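Local structure of xylulose kinase (3I8B) at residues A[445-457]-A[484-496]. The protein probably phosphorylates D-xylulose at the expense of ATP, giving D-xylulose 5-phosphate, as a member of the FGGY carbohydrate kinase family. Sequence-based numbering, arbitrary orientation.
Sequences PSILGMDVTRPAT and LTIDGVETGEPTE
The carbonyl oxygen of R454 accepts two backbone bonds at once, a short one from D487 N (2.7 Å) and a weak one from G488 N. The contact illustrates how a classic beta bulge takes an extra residue into an antiparallel pairing: two residues of strand 486-490 share one acceptor on strand 452-455. On the V452 side the pairing is regular: R454 N reaches G488 O at 2.7 Å, and V452 and E490 exchange a reciprocal pair of bonds. From R454 to P455 the register shifts by one, and A456 N bonds to T485 O while the A456 methyl rests on T485 CG2.

On the face shared by V452, R454 and E490, the arginine chain bends at chi3 (-60°), bringing the guanidinium over the backbone of G488, whose N lies near one face of the group. R454 NE meets E490 OE2 at 2.8 Å near the guanidinium plane, the two planar groups turned 36° apart, although the position of OE2 is less certain. Water 5 accepts from R454 NH1 and bonds weakly to D487 OD2. Shortening R454 to an alanine would probably cost the E490 carboxylate this cationic mate and uncover the backbone of G488. T453, on the other face, lays CG2 across I486 CG2 and CD1.

Farther along, P445 CG presses on E490 O at 3.2 Å, and S446 binds T495 twice: T495 N donates to S446 O, and the hydroxyls meet at 2.8 Å, S446 OG being swung anti to its own nitrogen (162°). For strand 486-490, outermost on its side of the mixed sheet, main-chain bonds thus set the register and the bulge shifts it, while the partly exposed R454-E490 pair probably reinforces the pairing on one face, less surely given the doubt over OE2.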
loop_
_atom_site.group_PDB
_atom_site.type_symbol
_atom_site.label_atom_id
_atom_site.label_comp_id
_atom_site.label_asym_id
_atom_site.label_seq_id
_atom_site.Cartn_x
_atom_site.Cartn_y
_atom_site.Cartn_z
ATOM N N PRO A 445 9.472 -17.261 14.215
ATOM C CA PRO A 445 8.612 -18.451 14.105
ATOM C C PRO A 445 7.932 -18.774 15.419
ATOM O O PRO A 445 6.738 -19.078 15.448
ATOM C CB PRO A 445 9.594 -19.571 13.740
ATOM C CG PRO A 445 10.775 -18.866 13.140
ATOM C CD PRO A 445 10.878 -17.562 13.895
ATOM N N SER A 446 8.716 -18.715 16.492
ATOM C CA SER A 446 8.250 -18.951 17.855
ATOM C C SER A 446 7.017 -18.115 18.209
ATOM O O SER A 446 5.985 -18.648 18.634
ATOM C CB SER A 446 9.389 -18.644 18.845
ATOM O OG SER A 446 8.920 -18.456 20.162
ATOM N N ILE A 447 7.125 -16.801 18.047
ATOM C CA ILE A 447 6.048 -15.948 18.516
ATOM C C ILE A 447 4.959 -15.702 17.446
ATOM O O ILE A 447 3.783 -15.575 17.778
ATOM C CB ILE A 447 6.573 -14.662 19.271
ATOM C CG1 ILE A 447 6.248 -13.374 18.533
ATOM C CG2 ILE A 447 8.056 -14.784 19.687
ATOM C CD1 ILE A 447 4.930 -12.828 18.964
ATOM N N LEU A 448 5.330 -15.685 16.167
ATOM C CA LEU A 448 4.318 -15.563 15.109
ATOM C C LEU A 448 3.479 -16.836 15.017
ATOM O O LEU A 448 2.314 -16.805 14.619
ATOM C CB LEU A 448 4.942 -15.230 13.757
ATOM C CG LEU A 448 5.648 -13.880 13.671
ATOM C CD1 LEU A 448 6.125 -13.630 12.257
ATOM C CD2 LEU A 448 4.715 -12.770 14.127
ATOM N N GLY A 449 4.081 -17.954 15.396
ATOM C CA GLY A 449 3.355 -19.206 15.527
ATOM C C GLY A 449 3.404 -20.116 14.315
ATOM O O GLY A 449 2.605 -21.042 14.221
HETATM N N MSE A 450 4.340 -19.850 13.404
HETATM C CA MSE A 450 4.501 -20.609 12.156
HETATM C C MSE A 450 5.906 -20.444 11.612
HETATM O O MSE A 450 6.660 -19.595 12.064
HETATM C CB MSE A 450 3.583 -20.070 11.058
HETATM C CG MSE A 450 2.133 -20.355 11.202
HETATM SE SE MSE A 450 1.186 -19.673 9.616
HETATM C CE MSE A 450 -0.525 -20.531 10.002
ATOM N N ASP A 451 6.219 -21.235 10.590
ATOM C CA ASP A 451 7.379 -21.008 9.745
ATOM C C ASP A 451 7.341 -19.589 9.190
ATOM O O ASP A 451 6.272 -19.056 8.894
ATOM C CB ASP A 451 7.365 -21.991 8.572
ATOM C CG ASP A 451 7.761 -23.396 8.977
ATOM O OD1 ASP A 451 7.902 -23.662 10.192
ATOM O OD2 ASP A 451 7.943 -24.235 8.069
ATOM N N VAL A 452 8.512 -18.985 9.048
ATOM C CA VAL A 452 8.620 -17.664 8.460
ATOM C C VAL A 452 9.571 -17.729 7.288
ATOM O O VAL A 452 10.782 -17.919 7.462
ATOM C CB VAL A 452 9.125 -16.617 9.473
ATOM C CG1 VAL A 452 9.158 -15.225 8.833
ATOM C CG2 VAL A 452 8.237 -16.614 10.693
ATOM N N THR A 453 9.008 -17.597 6.089
ATOM C CA THR A 453 9.786 -17.594 4.866
ATOM C C THR A 453 10.428 -16.233 4.606
ATOM O O THR A 453 9.782 -15.186 4.741
ATOM C CB THR A 453 8.907 -17.991 3.657
ATOM O OG1 THR A 453 8.500 -19.358 3.790
ATOM C CG2 THR A 453 9.664 -17.806 2.361
ATOM N N ARG A 454 11.706 -16.254 4.230
ATOM C CA ARG A 454 12.421 -15.029 3.877
ATOM C C ARG A 454 12.769 -15.017 2.391
ATOM O O ARG A 454 13.777 -15.601 1.978
ATOM C CB ARG A 454 13.694 -14.867 4.714
ATOM C CG ARG A 454 13.449 -14.439 6.150
ATOM C CD ARG A 454 14.750 -14.143 6.863
ATOM N NE ARG A 454 15.617 -15.313 6.885
ATOM C CZ ARG A 454 16.728 -15.431 6.163
ATOM N NH1 ARG A 454 17.119 -14.440 5.371
ATOM N NH2 ARG A 454 17.454 -16.541 6.239
ATOM N N PRO A 455 11.931 -14.350 1.582
ATOM C CA PRO A 455 12.206 -14.205 0.149
ATOM C C PRO A 455 13.471 -13.391 -0.049
ATOM O O PRO A 455 13.689 -12.448 0.699
ATOM C CB PRO A 455 10.995 -13.410 -0.365
ATOM C CG PRO A 455 9.917 -13.617 0.673
ATOM C CD PRO A 455 10.662 -13.706 1.976
ATOM N N ALA A 456 14.294 -13.742 -1.032
ATOM C CA ALA A 456 15.481 -12.949 -1.311
ATOM C C ALA A 456 15.088 -11.505 -1.613
ATOM O O ALA A 456 14.084 -11.246 -2.280
ATOM C CB ALA A 456 16.264 -13.545 -2.466
ATOM N N THR A 457 15.870 -10.565 -1.101
ATOM C CA THR A 457 15.630 -9.151 -1.355
ATOM C C THR A 457 15.674 -8.894 -2.871
ATOM O O THR A 457 16.562 -9.395 -3.570
ATOM C CB THR A 457 16.651 -8.268 -0.603
ATOM O OG1 THR A 457 16.495 -6.899 -0.998
ATOM C CG2 THR A 457 18.065 -8.706 -0.911
ATOM N N LEU A 484 10.650 -18.146 -7.829
ATOM C CA LEU A 484 10.879 -17.223 -6.730
ATOM C C LEU A 484 12.132 -17.634 -5.971
ATOM O O LEU A 484 12.307 -18.813 -5.655
ATOM C CB LEU A 484 9.680 -17.253 -5.793
ATOM C CG LEU A 484 8.363 -17.019 -6.529
ATOM C CD1 LEU A 484 7.205 -17.651 -5.787
ATOM C CD2 LEU A 484 8.140 -15.524 -6.773
ATOM N N THR A 485 13.004 -16.674 -5.683
ATOM C CA THR A 485 14.194 -16.957 -4.889
ATOM C C THR A 485 13.925 -16.738 -3.393
ATOM O O THR A 485 13.433 -15.684 -2.981
ATOM C CB THR A 485 15.409 -16.124 -5.354
ATOM O OG1 THR A 485 15.682 -16.410 -6.730
ATOM C CG2 THR A 485 16.647 -16.467 -4.535
ATOM N N ILE A 486 14.236 -17.759 -2.598
ATOM C CA ILE A 486 14.064 -17.717 -1.147
ATOM C C ILE A 486 15.430 -17.743 -0.461
ATOM O O ILE A 486 16.249 -18.626 -0.733
ATOM C CB ILE A 486 13.231 -18.927 -0.655
ATOM C CG1 ILE A 486 11.911 -19.027 -1.422
ATOM C CG2 ILE A 486 12.976 -18.834 0.831
ATOM C CD1 ILE A 486 11.014 -17.836 -1.236
ATOM N N ASP A 487 15.680 -16.772 0.419
ATOM C CA ASP A 487 16.915 -16.737 1.211
ATOM C C ASP A 487 16.933 -17.825 2.278
ATOM O O ASP A 487 17.978 -18.411 2.557
ATOM C CB ASP A 487 17.097 -15.375 1.886
ATOM C CG ASP A 487 17.940 -14.420 1.065
ATOM O OD1 ASP A 487 18.798 -14.897 0.295
ATOM O OD2 ASP A 487 17.756 -13.190 1.208
ATOM N N GLY A 488 15.780 -18.085 2.885
ATOM C CA GLY A 488 15.695 -19.077 3.938
ATOM C C GLY A 488 14.318 -19.173 4.564
ATOM O O GLY A 488 13.456 -18.325 4.326
ATOM N N VAL A 489 14.111 -20.231 5.347
ATOM C CA VAL A 489 12.877 -20.423 6.099
ATOM C C VAL A 489 13.225 -20.581 7.584
ATOM O O VAL A 489 14.003 -21.466 7.956
ATOM C CB VAL A 489 12.105 -21.677 5.625
ATOM C CG1 VAL A 489 10.799 -21.814 6.395
ATOM C CG2 VAL A 489 11.843 -21.629 4.113
ATOM N N GLU A 490 12.673 -19.712 8.430
ATOM C CA GLU A 490 12.907 -19.807 9.872
ATOM C C GLU A 490 11.858 -20.682 10.544
ATOM O O GLU A 490 10.647 -20.474 10.390
ATOM C CB GLU A 490 12.925 -18.423 10.532
ATOM C CG GLU A 490 13.751 -17.381 9.799
ATOM C CD GLU A 490 15.248 -17.595 9.923
ATOM O OE1 GLU A 490 15.688 -18.342 10.824
ATOM O OE2 GLU A 490 15.991 -16.997 9.120
ATOM N N THR A 491 12.321 -21.669 11.294
ATOM C CA THR A 491 11.415 -22.545 12.007
ATOM C C THR A 491 11.729 -22.466 13.486
ATOM O O THR A 491 12.868 -22.214 13.871
ATOM C CB THR A 491 11.536 -24.004 11.531
ATOM O OG1 THR A 491 12.822 -24.518 11.898
ATOM C CG2 THR A 491 11.369 -24.084 10.014
ATOM N N GLY A 492 10.717 -22.678 14.314
ATOM C CA GLY A 492 10.906 -22.631 15.746
ATOM C C GLY A 492 9.637 -23.062 16.434
ATOM O O GLY A 492 8.541 -22.714 15.997
ATOM N N GLU A 493 9.777 -23.828 17.507
ATOM C CA GLU A 493 8.614 -24.258 18.268
ATOM C C GLU A 493 7.804 -23.055 18.735
ATOM O O GLU A 493 8.359 -22.080 19.236
ATOM C CB GLU A 493 9.027 -25.131 19.456
ATOM C CG GLU A 493 9.467 -26.525 19.045
ATOM C CD GLU A 493 8.424 -27.226 18.191
ATOM O OE1 GLU A 493 7.298 -27.453 18.694
ATOM O OE2 GLU A 493 8.732 -27.547 17.017
ATOM N N PRO A 494 6.486 -23.112 18.529
ATOM C CA PRO A 494 5.561 -22.071 18.985
ATOM C C PRO A 494 5.574 -21.909 20.502
ATOM O O PRO A 494 5.569 -22.894 21.237
ATOM C CB PRO A 494 4.201 -22.599 18.531
ATOM C CG PRO A 494 4.523 -23.479 17.351
ATOM C CD PRO A 494 5.822 -24.127 17.693
ATOM N N THR A 495 5.607 -20.663 20.956
ATOM C CA THR A 495 5.473 -20.345 22.370
ATOM C C THR A 495 4.288 -19.396 22.524
ATOM O O THR A 495 4.434 -18.177 22.426
ATOM C CB THR A 495 6.739 -19.678 22.912
ATOM O OG1 THR A 495 6.999 -18.477 22.173
ATOM C CG2 THR A 495 7.930 -20.622 22.790
ATOM N N GLU A 496 3.112 -19.968 22.743
ATOM C CA GLU A 496 1.873 -19.209 22.699
ATOM C C GLU A 496 1.762 -18.238 23.875
ATOM O O GLU A 496 1.174 -17.158 23.750
ATOM C CB GLU A 496 0.681 -20.170 22.656
ATOM C CG GLU A 496 -0.631 -19.530 22.245
ATOM C CD GLU A 496 -0.495 -18.646 21.019
ATOM O OE1 GLU A 496 -0.049 -19.146 19.959
ATOM O OE2 GLU A 496 -0.840 -17.448 21.126
HETATM O O HOH W 1 6.562 -21.678 14.394
HETATM O O HOH W 2 3.135 -18.760 19.418
HETATM O O HOH W 3 3.657 -15.892 20.938
HETATM O O HOH W 4 8.129 -23.558 13.052
HETATM O O HOH W 5 15.970 -12.039 3.958
#